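Local structure of neutral ceramidase (Pseudomonas aeruginosa, 2ZWS) at residues L527-E532 with S635-E640; L560-I565 with G611-R616. The protein hydrolyses the N-acyl bond of ceramides to give sphingosine and free fatty acid, and also catalyses the reverse synthesis, as a secreted zinc enzyme. All blocks are in the same frame, centred on the assembly; numbering follows the deposited sequence.

Contact 1: residues L527-E532 with S635-E640; sequences LQQPRE and STRSFE
At one edge of the C-terminal beta-sandwich, Gln529 to Glu532 carry the chain from the sheet of strand 526-528 to that of strand 533-535, and do so alongside Thr636 to Glu640. The strand they lead into pairs in parallel with the last strand, 629-642, recalling the A/A' switch of immunoglobulin-like domains. Gln529 turns its bent side chain onto Arg637: the backbone N of Arg637 donates a nearly straight bond (164°) to Gln529 OE1, 2.9 Å away. Gln529 NE2 reaches Ser635 O through a water, so both ends of the amide are engaged and its rotation is fixed. Gln529 CB sits over the centre of one face of the Arg637 guanidinium, 3.6 Å from CZ of Arg637, and the guanidinium is nearly parallel to the Gln529 amide, the two planes 13° apart. CG of Arg637 sits between the backbone N and the carbonyl carbon (chi1 68°), and from there the chain runs extended until NH2 meets Pro530 O at 2.8 Å. NE adds a weak bond to Pro530 O at 3.3 Å, and also donates to a second water, 3.0 Å off, that lies between Arg531 O and Ser638 O. The buried Pro530 ring packs against Thr636 and Phe639, with Pro530 CD 3.6 Å from Thr636 CB and Pro530 CB 3.7 Å from Phe639 CD1; it also touches Val542 of strand 539-545. Glu640 N closes the contact on Glu532 O at 3.0 Å. Proline supplies no N-H here, and the switch is held instead by carbonyls and by an amide side chain; the positive charge of Arg637, a residue of the C-terminal region required for correct folding and localization, probably polarises Pro530 O and strengthens that grip.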
loop_
_atom_site.group_PDB
_atom_site.type_symbol
_atom_site.label_atom_id
_atom_site.label_comp_id
_atom_site.label_asym_id
_atom_site.label_seq_id
_atom_site.Cartn_x
_atom_site.Cartn_y
_atom_site.Cartn_z
ATOM N N LEU A 527 -5.598 -16.089 -30.344
ATOM C CA LEU A 527 -5.317 -15.112 -31.388
ATOM C C LEU A 527 -3.864 -15.131 -31.842
ATOM O O LEU A 527 -3.570 -14.853 -33.013
ATOM C CB LEU A 527 -5.695 -13.704 -30.919
ATOM C CG LEU A 527 -7.181 -13.491 -30.576
ATOM C CD1 LEU A 527 -7.374 -12.162 -29.837
ATOM C CD2 LEU A 527 -8.018 -13.517 -31.886
ATOM N N GLN A 528 -2.958 -15.414 -30.904
ATOM C CA GLN A 528 -1.532 -15.484 -31.191
ATOM C C GLN A 528 -0.948 -16.673 -30.456
ATOM O O GLN A 528 -0.917 -16.670 -29.220
ATOM C CB GLN A 528 -0.810 -14.215 -30.737
ATOM C CG GLN A 528 0.699 -14.254 -30.991
ATOM C CD GLN A 528 1.326 -12.894 -30.856
ATOM O OE1 GLN A 528 0.719 -11.885 -31.207
ATOM N NE2 GLN A 528 2.549 -12.854 -30.355
ATOM N N GLN A 529 -0.530 -17.682 -31.216
ATOM C CA GLN A 529 0.118 -18.864 -30.663
ATOM C C GLN A 529 1.580 -18.568 -30.385
ATOM O O GLN A 529 2.171 -17.701 -31.022
ATOM C CB GLN A 529 -0.005 -20.062 -31.629
ATOM C CG GLN A 529 -1.443 -20.555 -31.824
ATOM C CD GLN A 529 -1.965 -21.460 -30.711
ATOM O OE1 GLN A 529 -1.307 -21.654 -29.686
ATOM N NE2 GLN A 529 -3.185 -21.994 -30.902
ATOM N N PRO A 530 2.178 -19.315 -29.436
ATOM C CA PRO A 530 3.613 -19.191 -29.199
ATOM C C PRO A 530 4.401 -19.773 -30.369
ATOM O O PRO A 530 3.870 -20.623 -31.104
ATOM C CB PRO A 530 3.829 -20.070 -27.968
ATOM C CG PRO A 530 2.723 -21.098 -28.049
ATOM C CD PRO A 530 1.557 -20.345 -28.577
ATOM N N ARG A 531 5.644 -19.318 -30.515
ATOM C CA ARG A 531 6.602 -19.891 -31.460
ATOM C C ARG A 531 6.861 -21.372 -31.122
ATOM O O ARG A 531 6.434 -21.855 -30.065
ATOM C CB ARG A 531 7.909 -19.091 -31.437
ATOM C CG ARG A 531 7.826 -17.685 -32.068
ATOM C CD ARG A 531 9.228 -17.154 -32.408
ATOM N NE ARG A 531 9.817 -16.332 -31.343
ATOM C CZ ARG A 531 10.758 -16.733 -30.484
ATOM N NH1 ARG A 531 11.217 -15.881 -29.580
ATOM N NH2 ARG A 531 11.253 -17.969 -30.524
ATOM N N GLU A 532 7.543 -22.092 -32.016
ATOM C CA GLU A 532 7.907 -23.493 -31.758
ATOM C C GLU A 532 8.781 -23.683 -30.525
ATOM O O GLU A 532 8.557 -24.600 -29.741
ATOM C CB GLU A 532 8.609 -24.103 -32.984
ATOM C CG GLU A 532 8.754 -25.625 -32.950
ATOM C CD GLU A 532 9.555 -26.154 -34.134
ATOM O OE1 GLU A 532 9.757 -25.394 -35.102
ATOM O OE2 GLU A 532 9.989 -27.327 -34.094
ATOM N N SER A 635 -6.420 -22.467 -24.005
ATOM C CA SER A 635 -5.030 -22.888 -23.835
ATOM C C SER A 635 -4.298 -22.834 -25.164
ATOM O O SER A 635 -4.882 -23.175 -26.192
ATOM C CB SER A 635 -4.953 -24.300 -23.268
ATOM O OG SER A 635 -5.327 -24.321 -21.897
ATOM N N THR A 636 -3.046 -22.371 -25.145
ATOM C CA THR A 636 -2.220 -22.357 -26.358
ATOM C C THR A 636 -1.742 -23.768 -26.673
ATOM O O THR A 636 -1.820 -24.682 -25.838
ATOM C CB THR A 636 -0.956 -21.444 -26.254
ATOM O OG1 THR A 636 -0.020 -22.011 -25.330
ATOM C CG2 THR A 636 -1.320 -20.033 -25.814
ATOM N N ARG A 637 -1.244 -23.944 -27.889
ATOM C CA ARG A 637 -0.482 -25.139 -28.207
ATOM C C ARG A 637 0.797 -25.137 -27.364
ATOM O O ARG A 637 1.192 -24.094 -26.829
ATOM C CB ARG A 637 -0.149 -25.170 -29.699
ATOM C CG ARG A 637 0.820 -24.099 -30.126
ATOM C CD ARG A 637 0.967 -24.101 -31.623
ATOM N NE ARG A 637 1.934 -23.100 -32.044
ATOM C CZ ARG A 637 1.961 -22.561 -33.256
ATOM N NH1 ARG A 637 1.060 -22.915 -34.163
ATOM N NH2 ARG A 637 2.881 -21.660 -33.555
ATOM N N SER A 638 1.442 -26.292 -27.224
ATOM C CA SER A 638 2.712 -26.329 -26.510
ATOM C C SER A 638 3.861 -25.659 -27.278
ATOM O O SER A 638 3.823 -25.531 -28.511
ATOM C CB SER A 638 3.091 -27.765 -26.143
ATOM O OG SER A 638 3.478 -28.460 -27.312
ATOM N N PHE A 639 4.876 -25.225 -26.530
ATOM C CA PHE A 639 6.147 -24.738 -27.071
ATOM C C PHE A 639 7.273 -25.351 -26.251
ATOM O O PHE A 639 7.033 -25.828 -25.133
ATOM C CB PHE A 639 6.220 -23.197 -27.065
ATOM C CG PHE A 639 6.050 -22.574 -25.696
ATOM C CD1 PHE A 639 4.785 -22.288 -25.211
ATOM C CD2 PHE A 639 7.157 -22.277 -24.904
ATOM C CE1 PHE A 639 4.613 -21.730 -23.952
ATOM C CE2 PHE A 639 6.992 -21.701 -23.628
ATOM C CZ PHE A 639 5.729 -21.420 -23.167
ATOM N N GLU A 640 8.483 -25.352 -26.807
ATOM C CA GLU A 640 9.630 -25.957 -26.141
ATOM C C GLU A 640 10.571 -24.899 -25.608
ATOM O O GLU A 640 10.914 -23.947 -26.312
ATOM C CB GLU A 640 10.397 -26.870 -27.100
ATOM C CG GLU A 640 11.461 -27.717 -26.386
ATOM C CD GLU A 640 12.104 -28.761 -27.284
ATOM O OE1 GLU A 640 11.646 -28.960 -28.432
ATOM O OE2 GLU A 640 13.083 -29.386 -26.824
HETATM O O HOH W 1 -4.583 -23.761 -28.882
HETATM O O HOH W 2 4.466 -23.611 -30.500
#

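Contact 2: residues L560-I565 with G611-R616; sequences LEVVNI and GHYYIR
Val563 O receives two hydrogens from the facing strand: Tyr614 N donates at 2.9 Å, and the CA-H of Tyr613 approaches it with CA 3.1 Å away. The return bond, Val563 N to Tyr614 O, is also 2.9 Å and completes the hydrogen-bonded pair. Similar bonds join Glu561 with Arg616, and Ile565 N with His612 O. Tyr614 CG lies between its backbone N and carbonyl carbon (chi1 66°), which lays the ring beside Val563; CB of Val563 stands over one face, 3.9 Å from the ring centroid, in a CH-pi contact. Ile565 CG2 meets the edge of that ring, 3.7 Å from Tyr614 CE1. These are neighbouring antiparallel strands of one sheet of the C-terminal beta-sandwich; Val562, Asn564, Tyr613 and Ile615 share the other face, where Val562 and Tyr613 meet Trp602 and Ile615 meets Ile600 of strand 595-603. There the Asn564 amide lies almost flat on Tyr613, planes 15° apart, Asn564 CB 3.6 Å from Tyr613 CE1 and OD1 above the ring near its rim. OD1 also accepts from Gly566 N, and Tyr613 OH bonds Glu609 O, so both groups are fixed. At the start of its strand, Leu560 packs against Asp579, a ligand of the magnesium ion.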
loop_
_atom_site.group_PDB
_atom_site.type_symbol
_atom_site.label_atom_id
_atom_site.label_comp_id
_atom_site.label_asym_id
_atom_site.label_seq_id
_atom_site.Cartn_x
_atom_site.Cartn_y
_atom_site.Cartn_z
ATOM N N LEU A 560 -4.060 -16.230 -15.768
ATOM C CA LEU A 560 -3.118 -16.955 -16.605
ATOM C C LEU A 560 -2.341 -17.977 -15.797
ATOM O O LEU A 560 -2.086 -17.815 -14.609
ATOM C CB LEU A 560 -2.135 -16.002 -17.293
ATOM C CG LEU A 560 -1.028 -15.364 -16.437
ATOM C CD1 LEU A 560 0.272 -16.202 -16.431
ATOM C CD2 LEU A 560 -0.779 -13.907 -16.842
ATOM N N GLU A 561 -1.924 -19.016 -16.494
ATOM C CA GLU A 561 -1.046 -20.033 -15.933
ATOM C C GLU A 561 -0.026 -20.377 -17.005
ATOM O O GLU A 561 -0.394 -20.515 -18.176
ATOM C CB GLU A 561 -1.856 -21.276 -15.550
ATOM C CG GLU A 561 -2.619 -21.132 -14.229
ATOM C CD GLU A 561 -3.573 -22.293 -13.925
ATOM O OE1 GLU A 561 -3.798 -23.165 -14.806
ATOM O OE2 GLU A 561 -4.115 -22.307 -12.795
ATOM N N VAL A 562 1.244 -20.494 -16.614
ATOM C CA VAL A 562 2.281 -21.129 -17.433
ATOM C C VAL A 562 2.385 -22.545 -16.920
ATOM O O VAL A 562 2.659 -22.747 -15.727
ATOM C CB VAL A 562 3.647 -20.441 -17.328
ATOM C CG1 VAL A 562 4.620 -21.089 -18.282
ATOM C CG2 VAL A 562 3.525 -18.968 -17.684
ATOM N N VAL A 563 2.166 -23.500 -17.827
ATOM C CA VAL A 563 2.047 -24.905 -17.459
ATOM C C VAL A 563 3.174 -25.729 -18.070
ATOM O O VAL A 563 3.388 -25.686 -19.287
ATOM C CB VAL A 563 0.669 -25.480 -17.872
ATOM C CG1 VAL A 563 0.537 -26.948 -17.421
ATOM C CG2 VAL A 563 -0.478 -24.671 -17.287
ATOM N N ASN A 564 3.885 -26.460 -17.209
ATOM C CA ASN A 564 4.969 -27.368 -17.576
ATOM C C ASN A 564 4.389 -28.774 -17.772
ATOM O O ASN A 564 3.710 -29.292 -16.878
ATOM C CB ASN A 564 6.013 -27.363 -16.440
ATOM C CG ASN A 564 7.247 -28.229 -16.728
ATOM O OD1 ASN A 564 7.529 -28.606 -17.867
ATOM N ND2 ASN A 564 8.013 -28.510 -15.679
ATOM N N ILE A 565 4.627 -29.371 -18.944
ATOM C CA ILE A 565 4.159 -30.752 -19.223
ATOM C C ILE A 565 5.316 -31.716 -19.506
ATOM O O ILE A 565 5.121 -32.805 -20.071
ATOM C CB ILE A 565 3.110 -30.816 -20.354
ATOM C CG1 ILE A 565 3.561 -29.969 -21.552
ATOM C CG2 ILE A 565 1.737 -30.396 -19.820
ATOM C CD1 ILE A 565 2.665 -30.081 -22.776
ATOM N N GLY A 611 12.149 -28.217 -21.663
ATOM C CA GLY A 611 10.981 -29.081 -21.828
ATOM C C GLY A 611 9.845 -28.401 -22.568
ATOM O O GLY A 611 10.060 -27.415 -23.272
ATOM N N HIS A 612 8.640 -28.940 -22.410
ATOM C CA HIS A 612 7.461 -28.429 -23.098
ATOM C C HIS A 612 6.493 -27.727 -22.148
ATOM O O HIS A 612 6.254 -28.194 -21.027
ATOM C CB HIS A 612 6.781 -29.564 -23.866
ATOM C CG HIS A 612 7.624 -30.095 -24.987
ATOM N ND1 HIS A 612 8.519 -31.133 -24.821
ATOM C CD2 HIS A 612 7.749 -29.693 -26.274
ATOM C CE1 HIS A 612 9.136 -31.366 -25.968
ATOM N NE2 HIS A 612 8.692 -30.501 -26.863
ATOM N N TYR A 613 5.950 -26.605 -22.620
ATOM C CA TYR A 613 5.106 -25.732 -21.821
ATOM C C TYR A 613 3.918 -25.259 -22.647
ATOM O O TYR A 613 3.966 -25.278 -23.880
ATOM C CB TYR A 613 5.910 -24.498 -21.396
ATOM C CG TYR A 613 7.040 -24.779 -20.429
ATOM C CD1 TYR A 613 6.860 -24.572 -19.061
ATOM C CD2 TYR A 613 8.292 -25.229 -20.878
ATOM C CE1 TYR A 613 7.878 -24.816 -18.154
ATOM C CE2 TYR A 613 9.328 -25.490 -19.970
ATOM C CZ TYR A 613 9.107 -25.277 -18.604
ATOM O OH TYR A 613 10.109 -25.515 -17.684
ATOM N N TYR A 614 2.860 -24.815 -21.982
ATOM C CA TYR A 614 1.834 -24.052 -22.680
ATOM C C TYR A 614 1.265 -22.987 -21.758
ATOM O O TYR A 614 1.563 -22.978 -20.567
ATOM C CB TYR A 614 0.735 -24.960 -23.234
ATOM C CG TYR A 614 -0.121 -25.681 -22.212
ATOM C CD1 TYR A 614 0.217 -26.970 -21.761
ATOM C CD2 TYR A 614 -1.297 -25.110 -21.737
ATOM C CE1 TYR A 614 -0.588 -27.638 -20.841
ATOM C CE2 TYR A 614 -2.110 -25.779 -20.842
ATOM C CZ TYR A 614 -1.746 -27.039 -20.390
ATOM O OH TYR A 614 -2.563 -27.689 -19.499
ATOM N N ILE A 615 0.458 -22.089 -22.302
ATOM C CA ILE A 615 -0.134 -21.026 -21.492
ATOM C C ILE A 615 -1.659 -21.165 -21.501
ATOM O O ILE A 615 -2.271 -21.349 -22.558
ATOM C CB ILE A 615 0.344 -19.623 -21.980
ATOM C CG1 ILE A 615 1.843 -19.441 -21.678
ATOM C CG2 ILE A 615 -0.491 -18.490 -21.342
ATOM C CD1 ILE A 615 2.489 -18.222 -22.317
ATOM N N ARG A 616 -2.258 -21.134 -20.314
ATOM C CA ARG A 616 -3.700 -21.157 -20.158
ATOM C C ARG A 616 -4.219 -19.782 -19.712
ATOM O O ARG A 616 -3.616 -19.121 -18.838
ATOM C CB ARG A 616 -4.097 -22.239 -19.150
ATOM C CG ARG A 616 -5.569 -22.461 -18.990
ATOM C CD ARG A 616 -5.849 -23.795 -18.314
ATOM N NE ARG A 616 -7.283 -23.952 -18.082
ATOM C CZ ARG A 616 -7.841 -25.031 -17.549
ATOM N NH1 ARG A 616 -9.153 -25.076 -17.373
ATOM N NH2 ARG A 616 -7.078 -26.051 -17.176
#

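Contacts 1 and 2 lie with centres about 9 Å apart in the C-terminal beta-sandwich and share one mixed sheet, ordered 533-535, 629-642, 611-622, 560-566, 574-578. Along the chain the segments run 527-532, 560-565, 611-616, 635-640, so contact 2 falls wholly between the two halves of contact 1. Strands 611-622 and 629-642 are consecutive and adjacent, and join the contacts directly: Phe639 N to Tyr613 O (2.8 Å) and Thr636 N to Ile615 O (2.9 Å) are probable hydrogen bonds. Contact 1 thus ties the sheet-switching edge to the last strand, while contact 2 continues the same sheet toward strand 574-578, its Leu560 end near the magnesium ligands Asp579 and Thr584.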